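Local structure of ORF 37 (Human herpesvirus 8 type M, 3FHD) at residues A[308-313]-A[322-327]; A[270-275]-A[304-309]. The protein cuts single- and double-stranded DNA as both an endonuclease and an exonuclease, processing branched viral DNA and helping to produce packaged unit-length linear genomes. One frame throughout, in Å; residues are numbered along the deposited sequence.

Contact 1: residues A[308-313]-A[322-327]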
ATOM      1  N   LYS A 308      21.603  -9.011 -12.363  1.00 30.62           N
ATOM      2  CA  LYS A 308      20.265  -8.491 -12.676  1.00 30.71           C
ATOM      3  C   LYS A 308      20.080  -7.074 -12.119  1.00 29.67           C
ATOM      4  O   LYS A 308      19.429  -6.890 -11.072  1.00 29.68           O
ATOM      5  CB  LYS A 308      19.164  -9.437 -12.155  1.00 31.45           C
ATOM      6  CG  LYS A 308      19.061 -10.769 -12.908  1.00 33.21           C
ATOM      7  CD  LYS A 308      18.413 -10.594 -14.264  1.00 36.60           C
ATOM      8  CE  LYS A 308      18.190 -11.924 -14.971  1.00 38.81           C
ATOM      9  NZ  LYS A 308      17.013 -11.812 -15.902  1.00 40.72           N
ATOM     10  N   PRO A 309      20.638  -6.064 -12.822  1.00 28.63           N
ATOM     11  CA  PRO A 309      20.682  -4.686 -12.322  1.00 27.86           C
ATOM     12  C   PRO A 309      19.294  -4.049 -12.147  1.00 27.32           C
ATOM     13  O   PRO A 309      18.357  -4.358 -12.903  1.00 26.65           O
ATOM     14  CB  PRO A 309      21.456  -3.939 -13.404  1.00 27.70           C
ATOM     15  CG  PRO A 309      22.159  -4.992 -14.181  1.00 28.79           C
ATOM     16  CD  PRO A 309      21.251  -6.167 -14.155  1.00 28.61           C
ATOM     17  N   ALA A 310      19.182  -3.160 -11.165  1.00 26.18           N
ATOM     18  CA  ALA A 310      17.903  -2.541 -10.834  1.00 26.06           C
ATOM     19  C   ALA A 310      17.577  -1.350 -11.748  1.00 25.85           C
ATOM     20  O   ALA A 310      16.476  -0.800 -11.679  1.00 25.52           O
ATOM     21  CB  ALA A 310      17.854  -2.131  -9.349  1.00 25.94           C
ATOM     22  N   VAL A 311      18.526  -0.963 -12.601  1.00 25.20           N
ATOM     23  CA  VAL A 311      18.337   0.158 -13.520  1.00 25.47           C
ATOM     24  C   VAL A 311      18.416  -0.353 -14.965  1.00 25.60           C
ATOM     25  O   VAL A 311      19.289  -1.183 -15.293  1.00 24.90           O
ATOM     26  CB  VAL A 311      19.431   1.242 -13.302  1.00 26.05           C
ATOM     27  CG1 VAL A 311      19.387   2.291 -14.388  1.00 26.29           C
ATOM     28  CG2 VAL A 311      19.300   1.880 -11.917  1.00 25.99           C
ATOM     29  N   GLU A 312      17.524   0.137 -15.827  1.00 25.17           N
ATOM     30  CA  GLU A 312      17.527  -0.236 -17.248  1.00 25.73           C
ATOM     31  C   GLU A 312      17.617   1.023 -18.119  1.00 24.26           C
ATOM     32  O   GLU A 312      16.892   1.995 -17.891  1.00 23.92           O
ATOM     33  CB  GLU A 312      16.264  -1.061 -17.583  1.00 25.90           C
ATOM     34  CG  GLU A 312      16.076  -1.410 -19.084  1.00 28.33           C
ATOM     35  CD  GLU A 312      14.620  -1.760 -19.486  1.00 29.60           C
ATOM     36  OE1 GLU A 312      13.645  -1.264 -18.858  1.00 34.16           O
ATOM     37  OE2 GLU A 312      14.450  -2.523 -20.472  1.00 35.42           O
ATOM     38  N   TYR A 313      18.506   1.024 -19.108  1.00 23.56           N
ATOM     39  CA  TYR A 313      18.521   2.114 -20.080  1.00 22.56           C
ATOM     40  C   TYR A 313      17.433   1.884 -21.130  1.00 22.55           C
ATOM     41  O   TYR A 313      17.315   0.791 -21.694  1.00 22.27           O
ATOM     42  CB  TYR A 313      19.895   2.288 -20.752  1.00 22.37           C
ATOM     43  CG  TYR A 313      19.838   3.184 -21.978  1.00 22.06           C
ATOM     44  CD1 TYR A 313      19.735   4.574 -21.855  1.00 20.99           C
ATOM     45  CD2 TYR A 313      19.865   2.637 -23.267  1.00 21.37           C
ATOM     46  CE1 TYR A 313      19.663   5.394 -22.984  1.00 20.36           C
ATOM     47  CE2 TYR A 313      19.801   3.447 -24.394  1.00 21.35           C
ATOM     48  CZ  TYR A 313      19.706   4.821 -24.252  1.00 22.12           C
ATOM     49  OH  TYR A 313      19.659   5.620 -25.383  1.00 21.56           O
ATOM     50  N   GLU A 322       9.531  -4.898 -17.980  1.00 33.78           N
ATOM     51  CA  GLU A 322       8.883  -4.892 -16.667  1.00 36.05           C
ATOM     52  C   GLU A 322       9.859  -5.333 -15.579  1.00 36.21           C
ATOM     53  O   GLU A 322       9.482  -5.413 -14.407  1.00 37.58           O
ATOM     54  CB  GLU A 322       7.654  -5.805 -16.681  1.00 35.99           C
ATOM     55  CG  GLU A 322       6.437  -5.243 -17.385  1.00 37.58           C
ATOM     56  CD  GLU A 322       5.334  -6.288 -17.587  1.00 38.62           C
ATOM     57  OE1 GLU A 322       5.643  -7.505 -17.637  1.00 44.61           O
ATOM     58  OE2 GLU A 322       4.150  -5.899 -17.709  1.00 42.09           O
ATOM     59  N   SER A 323      11.116  -5.575 -15.963  1.00 35.97           N
ATOM     60  CA  SER A 323      12.111  -6.244 -15.105  1.00 35.83           C
ATOM     61  C   SER A 323      12.516  -5.512 -13.804  1.00 35.19           C
ATOM     62  O   SER A 323      12.720  -6.172 -12.768  1.00 36.01           O
ATOM     63  CB  SER A 323      13.350  -6.692 -15.916  1.00 36.06           C
ATOM     64  OG  SER A 323      14.369  -5.694 -16.002  1.00 36.95           O
ATOM     65  N   ASP A 324      12.678  -4.188 -13.842  1.00 32.86           N
ATOM     66  CA  ASP A 324      12.842  -3.452 -12.580  1.00 31.35           C
ATOM     67  C   ASP A 324      12.281  -2.051 -12.699  1.00 29.67           C
ATOM     68  O   ASP A 324      11.789  -1.650 -13.748  1.00 28.30           O
ATOM     69  CB  ASP A 324      14.290  -3.460 -12.027  1.00 31.72           C
ATOM     70  CG  ASP A 324      14.351  -3.667 -10.493  1.00 32.15           C
ATOM     71  OD1 ASP A 324      13.470  -3.183  -9.771  1.00 31.71           O
ATOM     72  OD2 ASP A 324      15.283  -4.349  -9.995  1.00 33.98           O
ATOM     73  N   TYR A 325      12.324  -1.312 -11.605  1.00 27.94           N
ATOM     74  CA  TYR A 325      11.466  -0.143 -11.531  1.00 26.50           C
ATOM     75  C   TYR A 325      12.131   1.212 -11.680  1.00 24.26           C
ATOM     76  O   TYR A 325      11.435   2.239 -11.589  1.00 22.95           O
ATOM     77  CB  TYR A 325      10.610  -0.201 -10.282  1.00 27.89           C
ATOM     78  CG  TYR A 325      11.398  -0.163  -9.005  1.00 28.74           C
ATOM     79  CD1 TYR A 325      11.826   1.048  -8.457  1.00 27.70           C
ATOM     80  CD2 TYR A 325      11.689  -1.351  -8.322  1.00 30.60           C
ATOM     81  CE1 TYR A 325      12.536   1.076  -7.267  1.00 31.18           C
ATOM     82  CE2 TYR A 325      12.377  -1.337  -7.127  1.00 30.23           C
ATOM     83  CZ  TYR A 325      12.787  -0.132  -6.600  1.00 30.31           C
ATOM     84  OH  TYR A 325      13.475  -0.153  -5.417  1.00 31.56           O
ATOM     85  N   LEU A 326      13.442   1.219 -11.945  1.00 22.75           N
ATOM     86  CA  LEU A 326      14.139   2.442 -12.326  1.00 21.50           C
ATOM     87  C   LEU A 326      14.601   2.353 -13.787  1.00 21.19           C
ATOM     88  O   LEU A 326      15.090   1.311 -14.245  1.00 21.21           O
ATOM     89  CB  LEU A 326      15.345   2.732 -11.423  1.00 21.69           C
ATOM     90  CG  LEU A 326      15.121   3.032  -9.923  1.00 21.97           C
ATOM     91  CD1 LEU A 326      16.460   2.974  -9.120  1.00 22.11           C
ATOM     92  CD2 LEU A 326      14.406   4.385  -9.712  1.00 22.90           C
ATOM     93  N   VAL A 327      14.441   3.447 -14.512  1.00 20.75           N
ATOM     94  CA  VAL A 327      14.917   3.536 -15.882  1.00 20.36           C
ATOM     95  C   VAL A 327      15.736   4.803 -16.061  1.00 20.62           C
ATOM     96  O   VAL A 327      15.522   5.809 -15.361  1.00 21.25           O
ATOM     97  CB  VAL A 327      13.744   3.525 -16.890  1.00 21.11           C
ATOM     98  CG1 VAL A 327      13.060   2.160 -16.914  1.00 20.39           C
ATOM     99  CG2 VAL A 327      12.750   4.627 -16.570  1.00 20.78           C
TER
HETATM  100  O   HOH W   1      16.371  -3.644 -14.726  1.00 41.04           O
HETATM  101  O   HOH W   2      13.148  -2.402 -16.465  1.00 49.79           O
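Asp-324 lays its carboxylate against Ala-310, and this is the tight end of the contact: OD2 comes to 3.3 Å from Ala-310 CA, with the methyl group close beside it. That oxygen is well paired, as it also forms salt bridges to Arg-270 and Lys-272. The other oxygen, OD1, accepts the N-H of Tyr-325 at 2.9 Å through its anti lone pair, which, with the salt bridges on OD2, limits the rotation of the carboxylate. Beyond Ala-310 the two chains run parallel. Glu-312 N donates to Leu-326 O at 3.1 Å, and the same oxygen receives a CA-H...O contact from Val-311. On one face of the sheet Val-311 CG2 packs on Leu-326 CB at 4.1 Å. On the other, Glu-312 and Val-327 lie side by side, pointing the same way, with Glu-312 OE1 4.0 Å from Val-327 CG1.

The looser side is bridged by water. One molecule donates to Pro-309 O and meets Ser-323 OG; a second donates to Glu-312 OE1 at 2.7 Å and accepts the N-H of Asp-324 at 3.2 Å. Glu-312 reaches this second water with an extended chain, its OE1 also taking the N-H of Ser-321. The pairing is that of a short parallel edge: strand 311-313 is one of the two edge strands, beside 326-328, of the mixed sheet at the core of this PD-(D/E)XK nuclease.

Contact 2: residues A[270-275]-A[304-309]. With SO4 (sulfate ion), chain C.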
ATOM      1  N   ARG A 270      16.153  -3.465  -1.581  1.00 25.72           N
ATOM      2  CA  ARG A 270      16.799  -4.204  -2.675  1.00 26.42           C
ATOM      3  C   ARG A 270      17.735  -5.285  -2.165  1.00 26.70           C
ATOM      4  O   ARG A 270      18.927  -5.050  -2.064  1.00 26.07           O
ATOM      5  CB  ARG A 270      17.621  -3.245  -3.519  1.00 26.58           C
ATOM      6  CG  ARG A 270      16.853  -2.063  -4.017  1.00 29.50           C
ATOM      7  CD  ARG A 270      16.315  -2.390  -5.352  1.00 36.47           C
ATOM      8  NE  ARG A 270      15.225  -3.326  -5.200  1.00 41.45           N
ATOM      9  CZ  ARG A 270      14.669  -3.993  -6.193  1.00 43.80           C
ATOM     10  NH1 ARG A 270      15.114  -3.828  -7.425  1.00 45.60           N
ATOM     11  NH2 ARG A 270      13.655  -4.815  -5.940  1.00 44.82           N
ATOM     12  N   PHE A 271      17.209  -6.469  -1.863  1.00 26.90           N
ATOM     13  CA  PHE A 271      18.037  -7.476  -1.236  1.00 27.32           C
ATOM     14  C   PHE A 271      19.115  -8.075  -2.152  1.00 26.19           C
ATOM     15  O   PHE A 271      20.116  -8.597  -1.649  1.00 24.72           O
ATOM     16  CB  PHE A 271      17.185  -8.531  -0.567  1.00 28.62           C
ATOM     17  CG  PHE A 271      16.376  -7.988   0.581  1.00 32.96           C
ATOM     18  CD1 PHE A 271      16.975  -7.156   1.553  1.00 34.99           C
ATOM     19  CD2 PHE A 271      15.017  -8.290   0.699  1.00 34.98           C
ATOM     20  CE1 PHE A 271      16.238  -6.646   2.604  1.00 35.51           C
ATOM     21  CE2 PHE A 271      14.268  -7.779   1.755  1.00 35.08           C
ATOM     22  CZ  PHE A 271      14.886  -6.961   2.714  1.00 34.60           C
ATOM     23  N   LYS A 272      18.954  -7.951  -3.471  1.00 24.40           N
ATOM     24  CA  LYS A 272      19.989  -8.473  -4.398  1.00 25.24           C
ATOM     25  C   LYS A 272      21.315  -7.754  -4.212  1.00 23.15           C
ATOM     26  O   LYS A 272      22.342  -8.247  -4.656  1.00 23.42           O
ATOM     27  CB  LYS A 272      19.601  -8.285  -5.875  1.00 25.29           C
ATOM     28  CG  LYS A 272      18.447  -9.115  -6.438  1.00 29.01           C
ATOM     29  CD  LYS A 272      18.190  -8.735  -7.943  1.00 28.73           C
ATOM     30  CE  LYS A 272      17.737  -7.257  -8.123  1.00 33.85           C
ATOM     31  NZ  LYS A 272      17.159  -6.903  -9.496  1.00 33.27           N
ATOM     32  N   TYR A 273      21.283  -6.567  -3.602  1.00 21.39           N
ATOM     33  CA  TYR A 273      22.471  -5.719  -3.464  1.00 19.96           C
ATOM     34  C   TYR A 273      23.092  -5.778  -2.061  1.00 19.07           C
ATOM     35  O   TYR A 273      24.034  -5.057  -1.769  1.00 18.72           O
ATOM     36  CB  TYR A 273      22.140  -4.263  -3.811  1.00 19.39           C
ATOM     37  CG  TYR A 273      21.998  -3.985  -5.293  1.00 19.34           C
ATOM     38  CD1 TYR A 273      23.119  -3.737  -6.092  1.00 19.24           C
ATOM     39  CD2 TYR A 273      20.741  -3.940  -5.888  1.00 18.95           C
ATOM     40  CE1 TYR A 273      22.994  -3.475  -7.451  1.00 19.26           C
ATOM     41  CE2 TYR A 273      20.607  -3.691  -7.249  1.00 21.78           C
ATOM     42  CZ  TYR A 273      21.741  -3.458  -8.026  1.00 20.09           C
ATOM     43  OH  TYR A 273      21.604  -3.200  -9.375  1.00 20.47           O
ATOM     44  N   THR A 274      22.544  -6.613  -1.186  1.00 18.71           N
ATOM     45  CA  THR A 274      23.108  -6.800   0.151  1.00 18.62           C
ATOM     46  C   THR A 274      24.526  -7.404   0.028  1.00 18.56           C
ATOM     47  O   THR A 274      24.736  -8.386  -0.684  1.00 18.45           O
ATOM     48  CB  THR A 274      22.170  -7.662   1.031  1.00 18.67           C
ATOM     49  OG1 THR A 274      20.893  -7.019   1.135  1.00 20.92           O
ATOM     50  CG2 THR A 274      22.742  -7.863   2.464  1.00 19.11           C
ATOM     51  N   PHE A 275      25.499  -6.761   0.660  1.00 18.44           N
ATOM     52  CA  PHE A 275      26.905  -7.222   0.633  1.00 18.46           C
ATOM     53  C   PHE A 275      27.490  -7.322   2.035  1.00 18.19           C
ATOM     54  O   PHE A 275      26.937  -6.784   2.995  1.00 17.35           O
ATOM     55  CB  PHE A 275      27.790  -6.298  -0.220  1.00 18.53           C
ATOM     56  CG  PHE A 275      27.900  -4.890   0.316  1.00 19.37           C
ATOM     57  CD1 PHE A 275      28.933  -4.534   1.178  1.00 20.54           C
ATOM     58  CD2 PHE A 275      26.982  -3.915  -0.067  1.00 19.75           C
ATOM     59  CE1 PHE A 275      29.031  -3.234   1.690  1.00 19.94           C
ATOM     60  CE2 PHE A 275      27.082  -2.610   0.422  1.00 19.47           C
ATOM     61  CZ  PHE A 275      28.100  -2.278   1.308  1.00 19.18           C
ATOM     62  N   TYR A 304      25.569  -1.819 -11.527  1.00 24.07           N
ATOM     63  CA  TYR A 304      25.999  -2.884 -12.425  1.00 25.24           C
ATOM     64  C   TYR A 304      27.098  -3.758 -11.828  1.00 25.45           C
ATOM     65  O   TYR A 304      27.943  -4.267 -12.564  1.00 25.89           O
ATOM     66  CB  TYR A 304      26.427  -2.319 -13.799  1.00 26.06           C
ATOM     67  CG  TYR A 304      25.348  -1.500 -14.515  1.00 27.03           C
ATOM     68  CD1 TYR A 304      23.992  -1.831 -14.413  1.00 29.72           C
ATOM     69  CD2 TYR A 304      25.688  -0.399 -15.291  1.00 28.17           C
ATOM     70  CE1 TYR A 304      23.007  -1.074 -15.069  1.00 29.75           C
ATOM     71  CE2 TYR A 304      24.724   0.353 -15.955  1.00 28.92           C
ATOM     72  CZ  TYR A 304      23.388   0.017 -15.847  1.00 29.02           C
ATOM     73  OH  TYR A 304      22.433   0.775 -16.516  1.00 27.77           O
ATOM     74  N   SER A 305      27.093  -3.932 -10.504  1.00 25.20           N
ATOM     75  CA  SER A 305      28.000  -4.883  -9.857  1.00 24.79           C
ATOM     76  C   SER A 305      27.323  -6.254  -9.660  1.00 25.08           C
ATOM     77  O   SER A 305      27.937  -7.196  -9.153  1.00 24.90           O
ATOM     78  CB  SER A 305      28.538  -4.311  -8.541  1.00 25.08           C
ATOM     79  OG  SER A 305      27.491  -4.123  -7.598  1.00 24.55           O
ATOM     80  N   ILE A 306      26.054  -6.353 -10.072  1.00 25.81           N
ATOM     81  CA  ILE A 306      25.288  -7.617 -10.039  1.00 26.35           C
ATOM     82  C   ILE A 306      24.712  -7.988 -11.435  1.00 27.30           C
ATOM     83  O   ILE A 306      24.605  -7.137 -12.314  1.00 27.49           O
ATOM     84  CB  ILE A 306      24.139  -7.610  -8.978  1.00 25.83           C
ATOM     85  CG1 ILE A 306      23.045  -6.595  -9.340  1.00 23.90           C
ATOM     86  CG2 ILE A 306      24.682  -7.380  -7.551  1.00 24.99           C
ATOM     87  CD1 ILE A 306      21.759  -6.830  -8.621  1.00 26.47           C
ATOM     88  N   SER A 307      24.320  -9.248 -11.608  1.00 28.58           N
ATOM     89  CA  SER A 307      23.867  -9.765 -12.919  1.00 30.25           C
ATOM     90  C   SER A 307      22.448  -9.350 -13.334  1.00 30.55           C
ATOM     91  O   SER A 307      22.118  -9.357 -14.533  1.00 31.12           O
ATOM     92  CB  SER A 307      23.994 -11.295 -12.980  1.00 30.42           C
ATOM     93  OG  SER A 307      23.041 -11.903 -12.119  1.00 32.56           O
ATOM     94  N   LYS A 308      21.603  -9.011 -12.363  1.00 30.62           N
ATOM     95  CA  LYS A 308      20.265  -8.491 -12.676  1.00 30.71           C
ATOM     96  C   LYS A 308      20.080  -7.074 -12.119  1.00 29.67           C
ATOM     97  O   LYS A 308      19.429  -6.890 -11.072  1.00 29.68           O
ATOM     98  CB  LYS A 308      19.164  -9.437 -12.155  1.00 31.45           C
ATOM     99  CG  LYS A 308      19.061 -10.769 -12.908  1.00 33.21           C
ATOM    100  CD  LYS A 308      18.413 -10.594 -14.264  1.00 36.60           C
ATOM    101  CE  LYS A 308      18.190 -11.924 -14.971  1.00 38.81           C
ATOM    102  NZ  LYS A 308      17.013 -11.812 -15.902  1.00 40.72           N
ATOM    103  N   PRO A 309      20.638  -6.064 -12.822  1.00 28.63           N
ATOM    104  CA  PRO A 309      20.682  -4.686 -12.322  1.00 27.86           C
ATOM    105  C   PRO A 309      19.294  -4.049 -12.147  1.00 27.32           C
ATOM    106  O   PRO A 309      18.357  -4.358 -12.903  1.00 26.65           O
ATOM    107  CB  PRO A 309      21.456  -3.939 -13.404  1.00 27.70           C
ATOM    108  CG  PRO A 309      22.159  -4.992 -14.181  1.00 28.79           C
ATOM    109  CD  PRO A 309      21.251  -6.167 -14.155  1.00 28.61           C
TER
HETATM  110  S   SO4 C 488      15.482  -7.684  -4.557  1.00 56.37           S
HETATM  111  O1  SO4 C 488      15.974  -9.047  -4.309  1.00 58.56           O
HETATM  112  O2  SO4 C 488      16.572  -6.798  -4.981  1.00 56.02           O
HETATM  113  O3  SO4 C 488      14.495  -7.761  -5.634  1.00 58.21           O
HETATM  114  O4  SO4 C 488      14.831  -7.208  -3.336  1.00 56.36           O
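Just after strand 262-269 the backbone turns, with Tyr-273 N hydrogen-bonded to Arg-270 O and Thr-274 N to Phe-271 O, and faces the loop that follows helix 296-303, the nearest CA pair being Tyr-273 and Ile-306 at 7.4 Å. Ile-306 sets its CD1 methyl over one face of the Tyr-273 ring, 3.7 Å from the centroid and 22° off the normal, a CH-pi contact displaced toward the hydroxyl end of the ring. With chi1 at 66°, CG1 sits between the backbone N and the carbonyl carbon, and from there the branch crosses the phenol at about a right angle. The CB of Lys-272 touches the same methyl. The Tyr-273 hydroxyl continues past the isoleucine to Pro-309 CA, 3.4 Å away, and is hydrogen-bonded to Phe-303 O and probably to Ala-310 N.

Alongside, the Lys-272 chain bends at chi3 (-63°) and brings NZ to Lys-308 O at 2.8 Å. A sulfate, probably from the crystallisation liquor, sits at the turn. Phe-271 N donates to sulfate O4 at 2.9 Å. A nearly straight bond of 3.0 Å runs from Lys-272 N to sulfate O2, which also lies over the centre of one face of the Arg-270 guanidinium. Two backbone N-H groups beside an arginine thus make a small anion-binding turn. In a DNA-cutting enzyme this chemistry is consistent with a place where a backbone phosphate could rest, although the turn lies away from the magnesium site.

How the contacts relate
The centres of contacts 1 and 2 lie about 11 Å apart, on the same side of the chain's centre. Along the chain 270-275 comes first, after strand 262-269; helices 282-292 and 296-303 follow, then 304-309, which runs into strand 311-313 through the shared Lys-308 and Pro-309, and last 322-327. Contact 2 therefore joins the end of strand 262-269, second from the opposite edge of the mixed sheet, to the loop leading into the edge pair of contact 1. The carboxylate of Asp-324 and the hydroxyl of Tyr-273 join the two contacts directly. Since strand 262-269 carries the magnesium ligands Glu-266 and Ile-267, this network connects the metal-bearing strand with the sheet's far edge.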